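Local coordinates for SufC protein (Thermus thermophilus, PDB 2D2E), which binds and hydrolyses ATP as a cytoplasmic ABC-type ATPase of the Suf system, which probably serves iron-sulfur cluster assembly, at residues A[7-12]-A[46-51]; A[16-21]-A[42-47]; A[96-101]-A[117-122]; A[123-128]-A[157-162]; A[170-173]-A[178-181]. All blocks are in the same frame, centred on the assembly; numbering follows the deposited sequence.

Contact 1 of 5, residues A[7-12]-A[46-51]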
# COMPACT_ATOMS: atom_id res chain seq x y z
N ARG A 7 -11.95 -8.53 -8.23
CA ARG A 7 -13.24 -9.12 -8.59
C ARG A 7 -13.29 -10.64 -8.47
O ARG A 7 -12.57 -11.36 -9.15
CB ARG A 7 -13.59 -8.72 -10.01
CG ARG A 7 -14.88 -9.34 -10.54
CD ARG A 7 -16.07 -8.61 -9.98
NE ARG A 7 -17.33 -9.07 -10.58
CZ ARG A 7 -18.20 -9.86 -9.95
NH1 ARG A 7 -17.96 -10.28 -8.70
NH2 ARG A 7 -19.32 -10.24 -10.57
N ASP A 8 -14.18 -11.11 -7.60
CA ASP A 8 -14.41 -12.55 -7.38
C ASP A 8 -13.10 -13.32 -7.28
O ASP A 8 -12.91 -14.33 -7.97
CB ASP A 8 -15.28 -13.11 -8.50
CG ASP A 8 -15.70 -14.55 -8.33
OD1 ASP A 8 -16.08 -14.93 -7.20
OD2 ASP A 8 -15.66 -15.30 -9.32
N LEU A 9 -12.21 -12.85 -6.41
CA LEU A 9 -10.91 -13.46 -6.29
C LEU A 9 -10.83 -14.65 -5.34
O LEU A 9 -11.21 -14.54 -4.18
CB LEU A 9 -9.88 -12.41 -5.85
CG LEU A 9 -8.43 -12.86 -5.84
CD1 LEU A 9 -7.98 -13.13 -7.29
CD2 LEU A 9 -7.55 -11.78 -5.22
N TRP A 10 -10.36 -15.78 -5.86
CA TRP A 10 -10.18 -16.99 -5.06
C TRP A 10 -8.72 -17.36 -5.17
O TRP A 10 -8.16 -17.38 -6.27
CB TRP A 10 -11.06 -18.13 -5.60
CG TRP A 10 -12.51 -17.87 -5.47
CD1 TRP A 10 -13.26 -17.03 -6.25
CD2 TRP A 10 -13.39 -18.39 -4.47
NE1 TRP A 10 -14.55 -16.99 -5.79
CE2 TRP A 10 -14.65 -17.81 -4.69
CE3 TRP A 10 -13.22 -19.28 -3.39
CZ2 TRP A 10 -15.76 -18.10 -3.89
CZ3 TRP A 10 -14.32 -19.56 -2.59
CH2 TRP A 10 -15.57 -18.98 -2.84
N ALA A 11 -8.08 -17.64 -4.04
CA ALA A 11 -6.66 -17.96 -4.08
C ALA A 11 -6.30 -18.93 -2.97
O ALA A 11 -7.00 -19.03 -1.96
CB ALA A 11 -5.84 -16.69 -3.93
N SER A 12 -5.22 -19.67 -3.18
CA SER A 12 -4.76 -20.64 -2.19
C SER A 12 -3.24 -20.60 -2.06
O SER A 12 -2.56 -20.00 -2.88
CB SER A 12 -5.25 -22.04 -2.58
OG SER A 12 -5.23 -22.24 -3.98
N GLY A 46 -2.91 -8.38 0.05
CA GLY A 46 -1.86 -7.45 -0.29
C GLY A 46 -0.70 -8.12 -1.01
O GLY A 46 -0.14 -7.55 -1.92
N LYS A 47 -0.33 -9.34 -0.61
CA LYS A 47 0.79 -10.01 -1.26
C LYS A 47 0.44 -10.41 -2.68
O LYS A 47 1.30 -10.35 -3.58
CB LYS A 47 1.20 -11.23 -0.44
CG LYS A 47 1.79 -10.87 0.90
CD LYS A 47 2.09 -12.12 1.72
CE LYS A 47 2.68 -11.75 3.08
NZ LYS A 47 2.97 -12.95 3.92
N ILE A 48 -0.81 -10.83 -2.89
CA ILE A 48 -1.27 -11.23 -4.21
C ILE A 48 -1.32 -10.00 -5.10
O ILE A 48 -0.99 -10.07 -6.28
CB ILE A 48 -2.63 -11.91 -4.11
CG1 ILE A 48 -2.45 -13.27 -3.43
CG2 ILE A 48 -3.27 -12.06 -5.50
CD1 ILE A 48 -3.72 -14.06 -3.24
N LEU A 49 -1.71 -8.85 -4.54
CA LEU A 49 -1.73 -7.61 -5.34
C LEU A 49 -0.32 -7.26 -5.79
O LEU A 49 -0.12 -6.73 -6.88
CB LEU A 49 -2.30 -6.44 -4.54
CG LEU A 49 -3.82 -6.41 -4.54
CD1 LEU A 49 -4.33 -5.65 -3.31
CD2 LEU A 49 -4.33 -5.78 -5.85
N ALA A 50 0.65 -7.55 -4.94
CA ALA A 50 2.05 -7.27 -5.24
C ALA A 50 2.57 -8.22 -6.31
O ALA A 50 3.49 -7.89 -7.05
CB ALA A 50 2.88 -7.40 -3.98
N GLY A 51 1.97 -9.40 -6.38
CA GLY A 51 2.40 -10.39 -7.35
C GLY A 51 3.22 -11.53 -6.76
O GLY A 51 3.96 -12.19 -7.47
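Ile48, on the helix that follows the P-loop, meets Leu9 and Ala11 of strand 3-13 through methyl groups alone. The tight pair is Ala11 CB against Ile48 CD1, 3.4 Å apart, closer than two methyls usually sit. A looser one joins Leu9 CD2 to Ile48 CG2 at 4.3 Å. The two branches of Ile48 thus divide the work: CG2 lies anti to the backbone N and goes to Leu9, while the extended CG1-CD1 arm (chi2 179°) runs out to Ala11. Leu19 and Tyr55 also lean on Ile48, and Val57 packs on Leu9.

Polar bonds stay within each segment or lead outside the pair. Behind the strand, Trp10 NE1 donates to Asp8 OD1 at 2.9 Å; the oxygen lies close to the indole plane, yet the N-H reaches it from above the carboxylate plane. A G1 beta bulge at Asp8 and Leu9 faces Val22. The helix ends in a Schellman motif with Gly51 as C-prime residue, Gly51 N bonding weakly to Ile48 O at 3.0 Å, and Arg77 NH1 also reaches Ile48 O.

With no hydrogen bond crossing it, this buried join between helix and antiparallel sheet probably rests on fit and the burial of apolar surface.

Contact 2 of 5, residues A[16-21]-A[42-47]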
# COMPACT_ATOMS: atom_id res chain seq x y z
N GLU A 16 -4.08 -24.79 0.17
CA GLU A 16 -5.23 -24.47 1.04
C GLU A 16 -5.85 -23.15 0.57
O GLU A 16 -5.13 -22.22 0.26
CB GLU A 16 -4.78 -24.34 2.50
N THR A 17 -7.18 -23.08 0.52
CA THR A 17 -7.86 -21.87 0.06
C THR A 17 -7.91 -20.80 1.13
O THR A 17 -8.49 -21.01 2.21
CB THR A 17 -9.31 -22.17 -0.37
OG1 THR A 17 -9.31 -23.20 -1.36
CG2 THR A 17 -9.96 -20.92 -0.98
N ILE A 18 -7.29 -19.65 0.85
CA ILE A 18 -7.29 -18.56 1.82
C ILE A 18 -8.22 -17.42 1.42
O ILE A 18 -8.88 -16.84 2.29
CB ILE A 18 -5.86 -18.02 2.10
CG1 ILE A 18 -5.26 -17.39 0.84
CG2 ILE A 18 -4.98 -19.15 2.63
CD1 ILE A 18 -4.80 -18.37 -0.18
N LEU A 19 -8.28 -17.07 0.14
CA LEU A 19 -9.19 -16.01 -0.30
C LEU A 19 -10.41 -16.68 -0.93
O LEU A 19 -10.28 -17.53 -1.82
CB LEU A 19 -8.55 -15.04 -1.30
CG LEU A 19 -7.34 -14.25 -0.79
CD1 LEU A 19 -6.94 -13.20 -1.84
CD2 LEU A 19 -7.68 -13.57 0.54
N LYS A 20 -11.58 -16.32 -0.43
CA LYS A 20 -12.81 -16.95 -0.85
C LYS A 20 -13.83 -16.03 -1.48
O LYS A 20 -14.93 -15.87 -0.98
CB LYS A 20 -13.42 -17.67 0.37
CG LYS A 20 -12.51 -18.78 0.92
CD LYS A 20 -12.99 -19.30 2.28
CE LYS A 20 -12.09 -20.43 2.75
NZ LYS A 20 -12.39 -20.81 4.17
N GLY A 21 -13.44 -15.42 -2.61
CA GLY A 21 -14.34 -14.54 -3.34
C GLY A 21 -14.29 -13.10 -2.87
O GLY A 21 -15.28 -12.55 -2.41
N LYS A 42 -6.64 -10.41 4.75
CA LYS A 42 -6.26 -9.05 4.37
C LYS A 42 -4.82 -8.91 3.89
O LYS A 42 -4.55 -8.27 2.87
CB LYS A 42 -6.53 -8.07 5.53
CG LYS A 42 -5.70 -8.33 6.79
CD LYS A 42 -5.98 -7.28 7.88
CE LYS A 42 -5.37 -7.69 9.23
NZ LYS A 42 -3.89 -7.97 9.17
N SER A 43 -3.88 -9.50 4.62
CA SER A 43 -2.49 -9.39 4.25
C SER A 43 -2.14 -10.29 3.08
O SER A 43 -1.26 -9.94 2.29
CB SER A 43 -1.58 -9.65 5.45
OG SER A 43 -1.68 -8.58 6.39
N THR A 44 -2.85 -11.42 2.96
CA THR A 44 -2.63 -12.31 1.83
C THR A 44 -3.07 -11.56 0.56
O THR A 44 -2.41 -11.65 -0.49
CB THR A 44 -3.44 -13.60 1.99
OG1 THR A 44 -2.81 -14.40 3.01
CG2 THR A 44 -3.49 -14.40 0.68
N LEU A 45 -4.17 -10.80 0.66
CA LEU A 45 -4.63 -10.02 -0.50
C LEU A 45 -3.54 -9.03 -0.93
O LEU A 45 -3.27 -8.86 -2.12
CB LEU A 45 -5.93 -9.26 -0.17
CG LEU A 45 -6.40 -8.33 -1.31
CD1 LEU A 45 -6.78 -9.15 -2.54
CD2 LEU A 45 -7.62 -7.53 -0.85
N GLY A 46 -2.91 -8.38 0.05
CA GLY A 46 -1.86 -7.45 -0.29
C GLY A 46 -0.70 -8.12 -1.01
O GLY A 46 -0.14 -7.55 -1.92
N LYS A 47 -0.33 -9.34 -0.61
CA LYS A 47 0.79 -10.01 -1.26
C LYS A 47 0.44 -10.41 -2.68
O LYS A 47 1.30 -10.35 -3.58
CB LYS A 47 1.20 -11.23 -0.44
CG LYS A 47 1.79 -10.87 0.90
CD LYS A 47 2.09 -12.12 1.72
CE LYS A 47 2.68 -11.75 3.08
NZ LYS A 47 2.97 -12.95 3.92
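Thr44 CG2 rests against both Ile18 and Leu19, touching Ile18 CG1 at 3.5 Å, a tight carbon pair, and Leu19 CG at 4.1 Å. The methyl gets there because it stands anti to the backbone N of Thr44, leaving OG1 beside that nitrogen. The Ile18 and Thr44 side chains cross at about a right angle, whereas Leu19 and Thr44 slide past each other in opposite directions. Further into the core, Leu19 CD1 meets Leu45 CD1 at 4.1 Å, again nearly perpendicular.

What lets two successive strand residues both point at the helix is a classic beta bulge: Ile18 and Leu19 together face Ala11. The strand passes square to the helix, at 89° and 8.5 Å between the short axes. Leu9 and Leu34 close around Leu45, and Tyr55 lies against Thr44.

On the helix's other side are the polar groups of the nucleotide site. Lys42 NZ bonds to Asn38 and Thr170 in the conformer modelled here, and Ser43 OG to Asp168. Lys42, Ser43 and Thr44 bind ADP in a nucleotide-bound structure of this protein, with magnesium also found at Lys42 and Ser43. The antiparallel sheet backing this P-loop (Walker A) helix is typical of the ABC ATPase fold.

Contact 3 of 5, residues A[96-101]-A[117-122]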
# COMPACT_ATOMS: atom_id res chain seq x y z
N THR A 96 23.60 6.17 -0.02
CA THR A 96 22.76 7.25 0.48
C THR A 96 21.31 7.06 0.03
O THR A 96 21.03 6.42 -0.98
CB THR A 96 23.22 8.61 -0.05
OG1 THR A 96 23.18 8.59 -1.48
CG2 THR A 96 24.64 8.92 0.43
N ILE A 97 20.39 7.60 0.81
CA ILE A 97 18.98 7.53 0.43
C ILE A 97 18.80 8.22 -0.92
O ILE A 97 18.02 7.75 -1.76
CB ILE A 97 18.09 8.19 1.52
CG1 ILE A 97 18.10 7.30 2.77
CG2 ILE A 97 16.67 8.36 1.04
CD1 ILE A 97 17.40 7.89 3.95
N ALA A 98 19.52 9.31 -1.16
CA ALA A 98 19.39 10.00 -2.45
C ALA A 98 19.75 9.08 -3.62
O ALA A 98 19.00 8.99 -4.61
CB ALA A 98 20.26 11.27 -2.47
N ASN A 99 20.89 8.39 -3.54
CA ASN A 99 21.31 7.48 -4.61
C ASN A 99 20.29 6.36 -4.80
O ASN A 99 19.99 5.95 -5.92
CB ASN A 99 22.66 6.83 -4.29
CG ASN A 99 23.85 7.70 -4.68
OD1 ASN A 99 24.95 7.54 -4.14
ND2 ASN A 99 23.64 8.59 -5.62
N PHE A 100 19.79 5.83 -3.68
CA PHE A 100 18.81 4.76 -3.73
C PHE A 100 17.53 5.21 -4.41
O PHE A 100 16.94 4.48 -5.21
CB PHE A 100 18.50 4.25 -2.33
CG PHE A 100 17.51 3.14 -2.30
CD1 PHE A 100 17.82 1.91 -2.87
CD2 PHE A 100 16.24 3.33 -1.76
CE1 PHE A 100 16.88 0.88 -2.90
CE2 PHE A 100 15.30 2.30 -1.78
CZ PHE A 100 15.62 1.08 -2.35
N LEU A 101 17.09 6.42 -4.08
CA LEU A 101 15.86 6.94 -4.68
C LEU A 101 16.02 7.14 -6.18
O LEU A 101 15.08 6.91 -6.94
CB LEU A 101 15.46 8.26 -4.02
CG LEU A 101 14.13 8.25 -3.26
CD1 LEU A 101 13.00 7.88 -4.21
CD2 LEU A 101 14.20 7.27 -2.11
N GLU A 117 16.07 16.69 -13.01
CA GLU A 117 14.76 16.06 -12.84
C GLU A 117 14.69 15.41 -11.47
O GLU A 117 13.69 15.53 -10.75
CB GLU A 117 14.53 14.99 -13.92
CG GLU A 117 13.16 14.33 -13.82
CD GLU A 117 12.97 13.18 -14.81
OE1 GLU A 117 13.85 12.98 -15.67
OE2 GLU A 117 11.93 12.49 -14.73
N PHE A 118 15.76 14.70 -11.11
CA PHE A 118 15.78 14.01 -9.84
C PHE A 118 15.59 14.97 -8.68
O PHE A 118 14.69 14.80 -7.86
CB PHE A 118 17.10 13.26 -9.63
CG PHE A 118 17.22 12.64 -8.26
CD1 PHE A 118 16.50 11.50 -7.94
CD2 PHE A 118 18.06 13.20 -7.30
CE1 PHE A 118 16.60 10.92 -6.68
CE2 PHE A 118 18.17 12.63 -6.03
CZ PHE A 118 17.43 11.47 -5.72
N TRP A 119 16.43 16.00 -8.61
CA TRP A 119 16.31 16.91 -7.48
C TRP A 119 15.06 17.76 -7.46
O TRP A 119 14.57 18.14 -6.39
CB TRP A 119 17.57 17.79 -7.36
CG TRP A 119 18.73 17.03 -6.77
CD1 TRP A 119 19.83 16.55 -7.42
CD2 TRP A 119 18.86 16.63 -5.41
NE1 TRP A 119 20.64 15.86 -6.54
CE2 TRP A 119 20.07 15.90 -5.30
CE3 TRP A 119 18.07 16.81 -4.26
CZ2 TRP A 119 20.51 15.35 -4.09
CZ3 TRP A 119 18.51 16.27 -3.06
CH2 TRP A 119 19.72 15.55 -2.99
N THR A 120 14.51 18.05 -8.64
CA THR A 120 13.29 18.84 -8.68
C THR A 120 12.16 18.02 -8.07
O THR A 120 11.38 18.52 -7.26
CB THR A 120 12.98 19.25 -10.13
OG1 THR A 120 14.00 20.16 -10.58
CG2 THR A 120 11.62 19.93 -10.23
N LYS A 121 12.12 16.74 -8.42
CA LYS A 121 11.08 15.84 -7.89
C LYS A 121 11.27 15.56 -6.41
O LYS A 121 10.30 15.51 -5.63
CB LYS A 121 11.07 14.54 -8.69
CG LYS A 121 10.47 14.72 -10.08
CD LYS A 121 10.47 13.42 -10.86
CE LYS A 121 9.75 13.59 -12.18
NZ LYS A 121 9.82 12.33 -12.97
N VAL A 122 12.53 15.38 -6.00
CA VAL A 122 12.84 15.13 -4.61
C VAL A 122 12.47 16.36 -3.78
O VAL A 122 11.87 16.23 -2.72
CB VAL A 122 14.35 14.82 -4.40
CG1 VAL A 122 14.73 15.08 -2.96
CG2 VAL A 122 14.63 13.36 -4.75
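With CG anti to the backbone N (chi1 174°), Phe118 sends its ring straight at helix 97-109, where it meets the turn between Ala98 and Leu101. Ring atom CZ ends 3.1 Å from Ala98 O, a close approach made obliquely to the ring. Leu101 CB lies in the ring plane, at its edge, 3.9 Å from Phe118 CE1. Ala98 CB is farther off, 4.3 Å from Phe118 CZ.

The next residue, Trp119, starts out away from the partner helix, but its indole swings back so that CH2 comes to 4.3 Å from Ala98 CB. The two aromatic side chains also support each other: Phe118 CE2 sits over the centre of the indole face, 3.8 Å above it, while Val122 CG2 covers a face of the phenyl ring near its rim. Ala98 CB thus touches both aromatic rings.

Thr96 OG1 caps helix 97-109 as N-cap, accepting from Asn99 N at 3.1 Å. The helix segments cross at 109°, with their axes 11.4 Å apart. Leu136, in the loop after helix 115-129, touches Trp119 and Val122, and on the inner flank helix 148-160 packs against Ile97, Phe100 and Leu101.

Contact 4 of 5, residues A[123-128]-A[157-162]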
# COMPACT_ATOMS: atom_id res chain seq x y z
N LYS A 123 12.84 17.54 -4.26
CA LYS A 123 12.52 18.75 -3.52
C LYS A 123 11.01 18.91 -3.32
O LYS A 123 10.57 19.27 -2.23
CB LYS A 123 13.12 19.99 -4.20
CG LYS A 123 14.64 20.04 -4.05
CD LYS A 123 15.28 21.24 -4.75
CE LYS A 123 16.76 21.37 -4.42
NZ LYS A 123 17.06 22.00 -3.08
N LYS A 124 10.22 18.62 -4.35
CA LYS A 124 8.76 18.75 -4.21
C LYS A 124 8.25 17.76 -3.17
O LYS A 124 7.41 18.11 -2.33
CB LYS A 124 8.07 18.51 -5.55
N ALA A 125 8.77 16.53 -3.20
CA ALA A 125 8.34 15.52 -2.24
C ALA A 125 8.69 15.96 -0.82
O ALA A 125 7.88 15.82 0.10
CB ALA A 125 9.00 14.17 -2.56
N LEU A 126 9.90 16.48 -0.62
CA LEU A 126 10.30 16.93 0.71
C LEU A 126 9.39 18.06 1.20
O LEU A 126 9.05 18.11 2.38
CB LEU A 126 11.75 17.42 0.69
CG LEU A 126 12.81 16.34 0.46
CD1 LEU A 126 14.17 17.01 0.28
CD2 LEU A 126 12.81 15.34 1.61
N GLU A 127 8.99 18.95 0.31
CA GLU A 127 8.10 20.05 0.69
C GLU A 127 6.75 19.51 1.17
O GLU A 127 6.21 19.95 2.19
CB GLU A 127 7.87 20.98 -0.50
CG GLU A 127 9.05 21.85 -0.85
CD GLU A 127 8.84 22.61 -2.14
OE1 GLU A 127 7.68 22.97 -2.44
OE2 GLU A 127 9.83 22.87 -2.85
N LEU A 128 6.20 18.56 0.42
CA LEU A 128 4.92 17.99 0.77
C LEU A 128 4.97 17.26 2.11
O LEU A 128 4.01 17.28 2.88
CB LEU A 128 4.45 17.03 -0.32
CG LEU A 128 3.99 17.67 -1.64
CD1 LEU A 128 3.67 16.59 -2.65
CD2 LEU A 128 2.76 18.53 -1.38
N LEU A 157 7.17 6.56 -2.32
CA LEU A 157 5.77 6.77 -2.70
C LEU A 157 5.55 8.11 -3.38
O LEU A 157 4.89 8.19 -4.41
CB LEU A 157 4.85 6.70 -1.46
CG LEU A 157 3.35 6.93 -1.70
CD1 LEU A 157 2.72 5.71 -2.43
CD2 LEU A 157 2.64 7.14 -0.36
N LEU A 158 6.10 9.17 -2.79
CA LEU A 158 5.94 10.51 -3.37
C LEU A 158 6.75 10.73 -4.65
O LEU A 158 6.27 11.37 -5.59
CB LEU A 158 6.33 11.57 -2.34
CG LEU A 158 5.20 12.05 -1.42
CD1 LEU A 158 5.77 12.97 -0.39
CD2 LEU A 158 4.14 12.79 -2.21
N VAL A 159 7.96 10.20 -4.68
CA VAL A 159 8.82 10.38 -5.86
C VAL A 159 8.44 9.55 -7.09
O VAL A 159 8.52 10.05 -8.23
CB VAL A 159 10.30 10.10 -5.47
CG1 VAL A 159 11.20 10.13 -6.70
CG2 VAL A 159 10.77 11.18 -4.46
N LEU A 160 8.03 8.31 -6.87
CA LEU A 160 7.66 7.42 -7.96
C LEU A 160 6.29 7.73 -8.56
O LEU A 160 5.97 7.25 -9.65
CB LEU A 160 7.71 5.96 -7.51
CG LEU A 160 9.11 5.41 -7.19
CD1 LEU A 160 9.01 3.96 -6.75
CD2 LEU A 160 9.99 5.53 -8.42
N GLU A 161 5.49 8.51 -7.85
CA GLU A 161 4.16 8.89 -8.34
C GLU A 161 3.26 7.77 -8.87
O GLU A 161 2.80 7.81 -10.00
CB GLU A 161 4.31 9.94 -9.45
CG GLU A 161 4.91 11.25 -9.02
CD GLU A 161 4.73 12.32 -10.08
OE1 GLU A 161 5.21 12.11 -11.22
OE2 GLU A 161 4.11 13.36 -9.77
N PRO A 162 3.01 6.74 -8.05
CA PRO A 162 2.14 5.66 -8.51
C PRO A 162 0.69 6.14 -8.59
O PRO A 162 0.34 7.15 -7.99
CB PRO A 162 2.31 4.60 -7.43
CG PRO A 162 2.53 5.45 -6.20
CD PRO A 162 3.46 6.53 -6.67
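Leu158 and Ala125 bring their helices together, CB against CB at 3.7 Å, where the two backbones are nearest. Taking helix 148-160 in order, Leu158 comes first and does most of the work. Beyond CB its branches split in the conformer modelled here: CD1 lies 3.6 Å from Ala125 O, in van der Waals contact with that carbonyl, and CD2 extends to Leu128. There the Leu158 CD2 to Leu128 CD1 distance is 3.9 Å, the two side chains passing at a slant, at the more open border of the patch. Leu128 is set up for this by its CG standing anti to the carbonyl carbon (chi1 -72°). Met189 and Ala188 of helix 176-189 touch Leu158 and Leu128 respectively.

Helices 97-109 and 115-129 belong to the helical subdomain of the ABC ATPase fold, while helix 148-160 follows the ABC signature sequence and leads into strand 164-168 of the mixed sheet. The alanine keeps the join close: the CA atoms of Ala125 and Leu158 are 5.7 Å apart, and no hydrogen bond crosses.

Val159 follows with a smaller share, its CG2 4.0 Å from Ala125 CB, so that Ala125 CB touches both consecutive residues. The valine also packs on Leu101 and Leu105 of helix 97-109. After Leu160 the chain leaves the helix at Glu161, which takes positive phi, and Pro162 turns inward onto Phe83 and Met189.

Contact 5 of 5, residues A[170-173]-A[178-181]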
# COMPACT_ATOMS: atom_id res chain seq x y z
N THR A 170 0.01 -3.52 9.02
CA THR A 170 -0.21 -4.45 10.12
C THR A 170 1.10 -4.62 10.87
O THR A 170 1.10 -4.72 12.09
CB THR A 170 -0.65 -5.83 9.62
OG1 THR A 170 -1.87 -5.68 8.87
CG2 THR A 170 -0.89 -6.79 10.78
N ASP A 171 2.22 -4.66 10.15
CA ASP A 171 3.50 -4.87 10.83
C ASP A 171 3.95 -3.71 11.71
O ASP A 171 4.91 -3.85 12.47
CB ASP A 171 4.56 -5.26 9.79
CG ASP A 171 4.90 -4.12 8.83
OD1 ASP A 171 4.11 -3.16 8.70
OD2 ASP A 171 5.96 -4.21 8.19
N SER A 172 3.26 -2.57 11.64
CA SER A 172 3.59 -1.43 12.51
C SER A 172 2.87 -1.49 13.85
O SER A 172 3.26 -0.82 14.81
CB SER A 172 3.26 -0.10 11.83
OG SER A 172 4.18 0.16 10.78
N GLY A 173 1.80 -2.29 13.92
CA GLY A 173 1.04 -2.38 15.16
C GLY A 173 0.60 -1.02 15.65
O GLY A 173 0.02 -0.23 14.89
N ALA A 178 5.55 5.29 13.42
CA ALA A 178 5.51 4.62 12.12
C ALA A 178 4.18 4.83 11.42
O ALA A 178 4.15 5.01 10.21
CB ALA A 178 5.78 3.12 12.26
N LEU A 179 3.08 4.80 12.17
CA LEU A 179 1.77 5.01 11.55
C LEU A 179 1.67 6.44 11.04
O LEU A 179 1.12 6.68 9.96
CB LEU A 179 0.64 4.76 12.54
CG LEU A 179 0.66 3.36 13.18
CD1 LEU A 179 -0.44 3.27 14.24
CD2 LEU A 179 0.47 2.29 12.10
N LYS A 180 2.23 7.39 11.78
CA LYS A 180 2.14 8.78 11.36
C LYS A 180 2.97 9.07 10.12
O LYS A 180 2.59 9.91 9.31
CB LYS A 180 2.51 9.72 12.52
CG LYS A 180 1.36 9.84 13.52
CD LYS A 180 1.57 10.97 14.51
CE LYS A 180 0.31 11.21 15.33
NZ LYS A 180 0.53 12.22 16.39
N VAL A 181 4.11 8.39 9.97
CA VAL A 181 4.95 8.59 8.79
C VAL A 181 4.17 8.15 7.55
O VAL A 181 4.17 8.83 6.51
CB VAL A 181 6.23 7.76 8.88
CG1 VAL A 181 6.82 7.57 7.49
CG2 VAL A 181 7.24 8.46 9.79
O HOH W 1 3.05 2.22 9.47
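Ser172 and Gly173 pack against Ala178 and Leu179 where the loop after strand 164-168 feeds into helix 176-189, a stretch which by its sequence corresponds to the D-loop of ABC ATPases, the conserved turn just beyond the Walker B strand.

Van der Waals contact comes first. Ser172 CB lies 3.7 Å from Leu179 CD2, and Ser172 OG is the same distance from Ala178 CB, so one serine touches two successive helix residues. Leu179 also meets the backbone, its CD1 resting 3.6 Å from Gly173 O. Its CG stands anti to the carbonyl carbon (chi1 -57°), which brings both methyls round to the loop. Arg204 and Ile205 also touch Leu179.

Backbone and polar bonds shape the loop itself. Residues 170-172 form a short 3-10 turn, with Gly173 N bonded to Thr170 O at 3.1 Å, and Gly173 then takes positive phi. Thr170 OG1 bonds to Asp168, and Asp171 forms a salt bridge to Lys150.

No direct hydrogen bond joins the two segments, but one water does: it lies 2.7 Å from Ser172 OG and donates a weak bond to Ala178 O at 3.1 Å.

Contacts 1 and 2 end on the same stretch of helix 42-50 and, through neighbouring strands 3-13 and 16-27, share one antiparallel sheet; their centres are 6 Å apart, and together they seat the P-loop helix. Contacts 3, 4 and 5 follow in series along the chain. Contacts 3 and 4 form a second pair, 10 Å between centres, strung along helix 115-129 on the opposite side of the chain's centre from the first pair, and they touch. Contact 5 has its centre about 21 Å from contact 2 and 20 Å from contact 4. Even so, contacts 2 and 5 touch at the Lys42 and Thr170 side chains in the modelled conformer, linking the nucleotide site to the loop that leads into helix 176-189.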